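Local structure of coat protein (Papaya mosaic virus, 4DOX) at residues C107-P112 / A151-P156; I113-R118 / G158-P163; D142-V147 / E166-N171. The protein forms the helical protein coat of a flexible filamentous plant virus, probably enclosing the viral RNA through contacts between many copies of one subunit. All coordinates share one frame; numbering follows the deposited sequence.

Interaction 1. Residues C107-P112 / A151-P156; sequences CRYFAP and AAMQPP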
# COMPACT_ATOMS: atom_id res chain seq x y z
N CYS A 107 1.84 1.61 0.25
CA CYS A 107 1.95 0.51 -0.72
C CYS A 107 1.09 -0.67 -0.27
O CYS A 107 0.46 -1.30 -1.10
CB CYS A 107 3.41 0.09 -0.93
SG CYS A 107 4.38 1.47 -1.68
N ARG A 108 1.02 -0.91 1.05
CA ARG A 108 0.32 -2.03 1.59
C ARG A 108 -1.15 -1.91 1.25
O ARG A 108 -1.81 -2.92 1.01
CB ARG A 108 0.49 -2.07 3.09
CG ARG A 108 0.14 -3.41 3.67
CD ARG A 108 0.37 -3.45 5.12
NE ARG A 108 1.74 -3.80 5.45
CZ ARG A 108 2.56 -3.06 6.19
NH1 ARG A 108 2.12 -1.91 6.68
NH2 ARG A 108 3.80 -3.47 6.41
N TYR A 109 -1.64 -0.66 1.21
CA TYR A 109 -3.04 -0.35 0.94
C TYR A 109 -3.47 -0.75 -0.48
O TYR A 109 -4.69 -0.90 -0.76
CB TYR A 109 -3.32 1.15 1.17
CG TYR A 109 -4.75 1.56 0.86
CD1 TYR A 109 -5.85 1.08 1.63
CD2 TYR A 109 -5.02 2.45 -0.18
CE1 TYR A 109 -7.20 1.47 1.36
CE2 TYR A 109 -6.37 2.85 -0.48
CZ TYR A 109 -7.45 2.35 0.30
OH TYR A 109 -8.74 2.73 -0.01
N PHE A 110 -2.46 -0.87 -1.37
CA PHE A 110 -2.66 -1.20 -2.77
C PHE A 110 -2.08 -2.56 -3.11
O PHE A 110 -2.08 -2.97 -4.26
CB PHE A 110 -1.98 -0.15 -3.65
CG PHE A 110 -2.59 1.22 -3.54
CD1 PHE A 110 -2.02 2.19 -2.71
CD2 PHE A 110 -3.75 1.54 -4.26
CE1 PHE A 110 -2.61 3.47 -2.58
CE2 PHE A 110 -4.34 2.84 -4.14
CZ PHE A 110 -3.76 3.80 -3.31
N ALA A 111 -1.59 -3.28 -2.10
CA ALA A 111 -1.01 -4.61 -2.33
C ALA A 111 -1.90 -5.49 -3.26
O ALA A 111 -1.36 -6.05 -4.23
CB ALA A 111 -0.67 -5.33 -1.03
N PRO A 112 -3.24 -5.58 -3.01
CA PRO A 112 -4.03 -6.52 -3.85
C PRO A 112 -4.07 -6.15 -5.34
O PRO A 112 -4.12 -7.03 -6.19
CB PRO A 112 -5.43 -6.48 -3.23
CG PRO A 112 -5.19 -6.02 -1.85
CD PRO A 112 -4.06 -5.03 -1.92
N ALA A 151 -9.22 -4.65 4.13
CA ALA A 151 -9.30 -3.19 4.22
C ALA A 151 -8.39 -2.50 3.16
O ALA A 151 -8.62 -1.33 2.78
CB ALA A 151 -8.94 -2.75 5.62
N ALA A 152 -7.38 -3.22 2.67
CA ALA A 152 -6.58 -2.75 1.56
C ALA A 152 -7.49 -2.61 0.35
O ALA A 152 -8.54 -3.28 0.31
CB ALA A 152 -5.45 -3.74 1.25
N MET A 153 -7.11 -1.76 -0.63
CA MET A 153 -7.92 -1.57 -1.83
C MET A 153 -7.96 -2.86 -2.63
O MET A 153 -6.93 -3.46 -2.89
CB MET A 153 -7.45 -0.38 -2.66
CG MET A 153 -8.14 -0.31 -4.03
SD MET A 153 -8.15 1.30 -4.87
CE MET A 153 -8.42 2.38 -3.47
N GLN A 154 -9.16 -3.31 -2.99
CA GLN A 154 -9.36 -4.59 -3.70
C GLN A 154 -9.46 -4.51 -5.24
O GLN A 154 -9.99 -3.53 -5.79
CB GLN A 154 -10.61 -5.30 -3.14
CG GLN A 154 -10.55 -5.54 -1.60
CD GLN A 154 -9.44 -6.49 -1.19
OE1 GLN A 154 -9.18 -7.47 -1.90
NE2 GLN A 154 -8.77 -6.20 -0.08
N PRO A 155 -8.94 -5.54 -5.95
CA PRO A 155 -9.19 -5.52 -7.38
C PRO A 155 -10.70 -5.64 -7.67
O PRO A 155 -11.46 -6.20 -6.88
CB PRO A 155 -8.41 -6.73 -7.91
CG PRO A 155 -7.78 -7.34 -6.75
CD PRO A 155 -8.48 -6.86 -5.52
N PRO A 156 -11.12 -5.07 -8.79
CA PRO A 156 -12.51 -5.09 -9.19
C PRO A 156 -13.19 -6.49 -9.24
O PRO A 156 -14.40 -6.53 -9.05
CB PRO A 156 -12.49 -4.45 -10.59
CG PRO A 156 -11.00 -4.44 -11.02
CD PRO A 156 -10.26 -4.34 -9.75
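The backbone N of Met153 donates to Tyr109 O, 2.6 Å away, in a fairly straight bond (157° at the hydrogen). It is the one hydrogen bond between the two segments, and apolar groups close in around it. The Tyr109 ring is swung out with CG anti to the backbone N (chi1 178°), which lays it against the start of the Met153 side chain. Met153 CB stands over a ring face, 4.2 Å from the Tyr109 centroid and 20° off the normal, a CH-pi contact. Farther out, Met153 bends at its last torsion and brings CE to 3.7 Å from Tyr109 CE2. The same sulfur end makes an oblique Met-aromatic contact with Phe110, SD lying 5.3 Å from the ring centroid. Tyr109 CD2 in turn rests over a face of the Phe110 ring, so the methionine meets two aromatics already packed on each other.

Past the turn, Pro112 fills the other half of the contact. Its CD meets Ala152 CB at 3.7 Å, and its CB meets Pro155 CD at 3.8 Å. Arg108 turns away to a salt bridge with Asp145, while Phe110 reaches Leu61 and Val64 of helix 56-70. The whole is structural packing in an all-helical coat fold: an extended, proline-containing loop laid across the type I turn Arg108-Ala111, just where helix 111-118 sets out.

Interaction 2. Residues I113-R118 / G158-P163; sequences IIWNLR and GLTRSP. Unlike the reference sequence in segment 158-163: Thr160 (reference Ile).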
# COMPACT_ATOMS: atom_id res chain seq x y z
N ILE A 113 -3.98 -4.86 -5.65
CA ILE A 113 -4.03 -4.43 -7.03
C ILE A 113 -2.70 -4.80 -7.74
O ILE A 113 -2.71 -5.28 -8.88
CB ILE A 113 -4.20 -2.92 -7.12
CG1 ILE A 113 -5.36 -2.40 -6.25
CG2 ILE A 113 -4.35 -2.50 -8.54
CD1 ILE A 113 -6.69 -3.07 -6.53
N ILE A 114 -1.57 -4.58 -7.07
CA ILE A 114 -0.30 -4.82 -7.72
C ILE A 114 -0.10 -6.32 -7.79
O ILE A 114 0.43 -6.84 -8.80
CB ILE A 114 0.89 -4.10 -7.06
CG1 ILE A 114 2.08 -4.05 -8.03
CG2 ILE A 114 1.29 -4.77 -5.73
CD1 ILE A 114 1.84 -3.26 -9.33
N TRP A 115 -0.60 -7.04 -6.78
CA TRP A 115 -0.68 -8.50 -6.88
C TRP A 115 -1.34 -8.92 -8.21
O TRP A 115 -0.77 -9.69 -8.96
CB TRP A 115 -1.44 -9.07 -5.71
CG TRP A 115 -1.58 -10.56 -5.73
CD1 TRP A 115 -2.66 -11.28 -6.19
CD2 TRP A 115 -0.65 -11.52 -5.23
NE1 TRP A 115 -2.44 -12.62 -6.02
CE2 TRP A 115 -1.21 -12.81 -5.44
CE3 TRP A 115 0.63 -11.43 -4.63
CZ2 TRP A 115 -0.56 -14.00 -5.06
CZ3 TRP A 115 1.30 -12.62 -4.26
CH2 TRP A 115 0.68 -13.89 -4.47
N ASN A 116 -2.51 -8.38 -8.51
CA ASN A 116 -3.17 -8.79 -9.75
C ASN A 116 -2.39 -8.38 -10.96
O ASN A 116 -2.43 -9.03 -11.99
CB ASN A 116 -4.58 -8.20 -9.86
CG ASN A 116 -5.63 -9.07 -9.19
OD1 ASN A 116 -5.35 -9.76 -8.18
ND2 ASN A 116 -6.84 -9.05 -9.75
N LEU A 117 -1.66 -7.28 -10.84
CA LEU A 117 -0.93 -6.75 -11.98
C LEU A 117 0.36 -7.50 -12.33
O LEU A 117 0.71 -7.61 -13.50
CB LEU A 117 -0.67 -5.26 -11.79
CG LEU A 117 -1.96 -4.48 -12.01
CD1 LEU A 117 -1.79 -3.09 -11.46
CD2 LEU A 117 -2.27 -4.46 -13.48
N ARG A 118 1.05 -8.02 -11.31
CA ARG A 118 2.37 -8.59 -11.51
C ARG A 118 2.45 -10.10 -11.28
O ARG A 118 3.28 -10.76 -11.92
CB ARG A 118 3.38 -7.87 -10.63
CG ARG A 118 3.39 -6.34 -10.77
CD ARG A 118 4.36 -5.89 -11.80
NE ARG A 118 5.67 -6.52 -11.64
CZ ARG A 118 6.81 -5.87 -11.35
NH1 ARG A 118 6.81 -4.54 -11.20
NH2 ARG A 118 7.94 -6.57 -11.23
N GLY A 158 -11.85 -9.35 -7.52
CA GLY A 158 -11.13 -10.14 -6.54
C GLY A 158 -9.77 -10.56 -7.10
O GLY A 158 -9.47 -10.35 -8.32
N LEU A 159 -8.97 -11.14 -6.22
CA LEU A 159 -7.65 -11.63 -6.58
C LEU A 159 -7.67 -12.61 -7.75
O LEU A 159 -8.63 -13.36 -7.92
CB LEU A 159 -7.03 -12.31 -5.37
CG LEU A 159 -6.91 -11.43 -4.13
CD1 LEU A 159 -6.23 -12.24 -3.01
CD2 LEU A 159 -6.19 -10.05 -4.42
N THR A 160 -6.60 -12.60 -8.55
CA THR A 160 -6.48 -13.53 -9.70
C THR A 160 -6.21 -14.95 -9.24
O THR A 160 -6.46 -15.90 -9.96
CB THR A 160 -5.36 -13.18 -10.62
OG1 THR A 160 -4.21 -12.95 -9.81
CG2 THR A 160 -5.69 -11.91 -11.36
N ARG A 161 -5.60 -15.04 -8.05
CA ARG A 161 -5.54 -16.26 -7.24
C ARG A 161 -5.17 -15.82 -5.81
O ARG A 161 -4.78 -14.65 -5.59
CB ARG A 161 -4.55 -17.30 -7.79
CG ARG A 161 -3.10 -16.87 -7.76
CD ARG A 161 -2.16 -18.02 -8.13
NE ARG A 161 -0.76 -17.61 -8.31
CZ ARG A 161 0.13 -17.44 -7.32
NH1 ARG A 161 -0.21 -17.63 -6.04
NH2 ARG A 161 1.38 -17.09 -7.62
N SER A 162 -5.35 -16.71 -4.84
CA SER A 162 -4.76 -16.52 -3.52
C SER A 162 -3.28 -16.79 -3.56
O SER A 162 -2.79 -17.49 -4.47
CB SER A 162 -5.41 -17.47 -2.52
OG SER A 162 -6.43 -16.74 -1.87
N PRO A 163 -2.54 -16.24 -2.57
CA PRO A 163 -1.16 -16.72 -2.44
C PRO A 163 -1.15 -18.20 -2.06
O PRO A 163 -2.11 -18.68 -1.50
CB PRO A 163 -0.59 -15.86 -1.31
CG PRO A 163 -1.55 -14.85 -1.02
CD PRO A 163 -2.80 -15.03 -1.79
O HOH W 1 -2.02 -11.70 -11.90
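Trp115 and Asn116, neighbours on helix 111-118, hold the irregular, extended segment 158-163 against the helix, a helix-to-loop contact of the all-helical coat fold. The hydrogen bonds come mainly from these two side chains to loop backbone. Asn116 uses both ends of its amide: ND2 donates to Gly158 O at 3.3 Å, almost in the amide plane and nearly straight (166°), while OD1 accepts from Thr160 N at 3.1 Å, with that donor standing above the carbonyl plane. Gripped at both ends, the amide has its rotation fixed. Trp115 NE1 reaches Arg161 O, also at 3.1 Å, the oxygen lying at the ring edge and tilted somewhat out of its plane. A water joins the segments as well, donating to Asn116 O at 2.7 Å and accepting from Thr160 OG1 at 3.3 Å.

Apolar packing fills in around the indole. Leu159 CD2 approaches Trp115 CD1 at 4.1 Å, and at the benzo end Pro163 CB meets Trp115 CH2 at 3.9 Å.

Charge enters through Arg161, whose chain runs extended from CG to NE and ends in salt bridges to Asp120 and Glu167. Trp115 CZ2 lies over one face of that guanidinium, the two planes 77° apart.

Interaction 3. Residues D142-V147 / E166-N171; sequences DFFDGV and EERIAN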
# COMPACT_ATOMS: atom_id res chain seq x y z
N ASP A 142 8.02 -6.26 0.02
CA ASP A 142 7.90 -5.98 1.43
C ASP A 142 6.55 -5.51 1.93
O ASP A 142 6.45 -5.13 3.09
CB ASP A 142 9.02 -5.06 1.92
CG ASP A 142 8.91 -3.64 1.36
OD1 ASP A 142 7.85 -3.25 0.83
OD2 ASP A 142 9.91 -2.90 1.48
N PHE A 143 5.52 -5.53 1.10
CA PHE A 143 4.17 -5.27 1.58
C PHE A 143 3.22 -6.32 1.07
O PHE A 143 2.03 -6.06 0.79
CB PHE A 143 3.68 -3.87 1.20
CG PHE A 143 3.81 -3.56 -0.26
CD1 PHE A 143 5.06 -3.26 -0.82
CD2 PHE A 143 2.67 -3.56 -1.09
CE1 PHE A 143 5.19 -2.93 -2.20
CE2 PHE A 143 2.77 -3.25 -2.47
CZ PHE A 143 4.04 -2.94 -3.03
N PHE A 144 3.76 -7.52 0.92
CA PHE A 144 2.99 -8.65 0.52
C PHE A 144 1.86 -8.87 1.52
O PHE A 144 0.78 -9.35 1.13
CB PHE A 144 3.91 -9.85 0.44
CG PHE A 144 3.21 -11.20 0.49
CD1 PHE A 144 2.69 -11.78 -0.69
CD2 PHE A 144 3.11 -11.90 1.69
CE1 PHE A 144 2.07 -13.03 -0.66
CE2 PHE A 144 2.48 -13.16 1.73
CZ PHE A 144 1.97 -13.72 0.56
N ASP A 145 2.09 -8.50 2.80
CA ASP A 145 1.10 -8.75 3.87
C ASP A 145 -0.16 -7.97 3.67
O ASP A 145 -1.11 -8.12 4.45
CB ASP A 145 1.63 -8.43 5.29
CG ASP A 145 2.41 -7.11 5.39
OD1 ASP A 145 3.16 -7.00 6.39
OD2 ASP A 145 2.32 -6.21 4.48
N GLY A 146 -0.16 -7.12 2.65
CA GLY A 146 -1.32 -6.31 2.31
C GLY A 146 -2.25 -7.04 1.37
O GLY A 146 -3.43 -6.66 1.26
N VAL A 147 -1.74 -8.08 0.69
CA VAL A 147 -2.51 -8.75 -0.38
C VAL A 147 -3.86 -9.33 0.08
O VAL A 147 -4.90 -9.19 -0.60
CB VAL A 147 -1.70 -9.83 -1.10
CG1 VAL A 147 -2.60 -10.65 -2.02
CG2 VAL A 147 -0.56 -9.21 -1.93
N GLU A 166 3.20 -21.73 0.58
CA GLU A 166 4.64 -21.53 0.39
C GLU A 166 5.00 -20.04 0.26
O GLU A 166 5.93 -19.56 0.90
CB GLU A 166 5.18 -22.32 -0.80
CG GLU A 166 6.68 -22.16 -0.93
CD GLU A 166 7.25 -22.73 -2.22
OE1 GLU A 166 6.45 -23.14 -3.09
OE2 GLU A 166 8.51 -22.75 -2.36
N GLU A 167 4.25 -19.32 -0.57
CA GLU A 167 4.40 -17.86 -0.66
C GLU A 167 4.18 -17.17 0.69
O GLU A 167 5.02 -16.35 1.07
CB GLU A 167 3.52 -17.27 -1.76
CG GLU A 167 4.05 -17.58 -3.15
CD GLU A 167 3.01 -17.40 -4.24
OE1 GLU A 167 1.79 -17.42 -3.94
OE2 GLU A 167 3.39 -17.28 -5.41
N ARG A 168 3.10 -17.50 1.41
CA ARG A 168 2.82 -16.87 2.72
C ARG A 168 4.00 -17.10 3.66
O ARG A 168 4.51 -16.15 4.25
CB ARG A 168 1.50 -17.34 3.37
CG ARG A 168 0.22 -16.85 2.62
CD ARG A 168 -1.13 -16.98 3.39
NE ARG A 168 -1.73 -18.27 3.09
CZ ARG A 168 -2.68 -18.50 2.18
NH1 ARG A 168 -3.21 -17.50 1.48
NH2 ARG A 168 -3.11 -19.74 2.01
N ILE A 169 4.45 -18.35 3.74
CA ILE A 169 5.54 -18.73 4.62
C ILE A 169 6.82 -18.05 4.20
O ILE A 169 7.55 -17.55 5.06
CB ILE A 169 5.72 -20.29 4.71
CG1 ILE A 169 4.87 -20.82 5.85
CG2 ILE A 169 7.19 -20.72 4.95
CD1 ILE A 169 4.30 -22.20 5.59
N ALA A 170 7.09 -18.00 2.90
CA ALA A 170 8.37 -17.48 2.44
C ALA A 170 8.53 -16.02 2.84
O ALA A 170 9.66 -15.59 3.06
CB ALA A 170 8.56 -17.67 0.94
N ASN A 171 7.42 -15.29 2.94
CA ASN A 171 7.49 -13.85 3.16
C ASN A 171 7.53 -13.55 4.64
O ASN A 171 8.18 -12.60 5.07
CB ASN A 171 6.33 -13.12 2.47
CG ASN A 171 6.36 -11.57 2.66
OD1 ASN A 171 7.07 -10.84 1.94
ND2 ASN A 171 5.56 -11.07 3.60
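Phe144 is the first residue of 142-147 to reach helix 165-172, and it carries nearly all of the contact. Its CB points at the helix, and with CG anti to the backbone N (chi1 161°) the ring reaches out to the helix, passing Asn171 on the way to Arg168. The two side chains, Phe144 and Asn171, slide by each other in opposite directions, Phe144 CD2 coming to 3.5 Å from Asn171 CB, with ring and amide planes 55° apart. Toward its far end the ring comes up to the helix one turn earlier: Phe144 CE2 lies 3.9 Å from Arg168 CA, and Phe144 CZ is 4.1 Å from Arg168 CG. Glu167 O also comes within 4.1 Å of Phe144 CZ, obliquely to the ring. Phe144 thus spans about a turn of helix and meets backbone as well as side chains; no hydrogen bond joins the two segments.

Asp145 follows at the margin of the contact. Phe144 to Gly146 form a short 3-10 segment, with Val147 N bonding to Phe144 O at 2.9 Å. On the helix side, Arg168 bends off to a salt bridge with Glu148, while Glu167 takes Thr164 N as a polar partner.

In the fold this is a loop-to-helix packing in which consecutive phenylalanines face different ways. Phe144 goes to the last modelled helix, 165-172, whereas Phe143 turns from it and packs on Val64 and Cys67 of helix 56-70, Cys107 of helix 103-108 and Ile114 of helix 111-118.

Overall arrangement
From the N terminus, the chain first supplies 107-112 and 113-118, then 142-147, and afterwards returns 151-156, 158-163 and 166-171 as partners in the same order. Each contact therefore closes a loop that crosses the other two, and none encloses another. Interaction 1 brings the chain back after 38 residues, interaction 2 after 39 and interaction 3 after 18. Helix 111-118 serves both interactions 1 and 2, which touch where Ile113 and Asn116 meet Gln154 and Pro155. Salt bridges tie interaction 3 to the others, Arg108 to Asp145 and Arg161 to Glu167. Together they fasten helix 165-172 and the long loop before it onto helices 103-108 and 111-118.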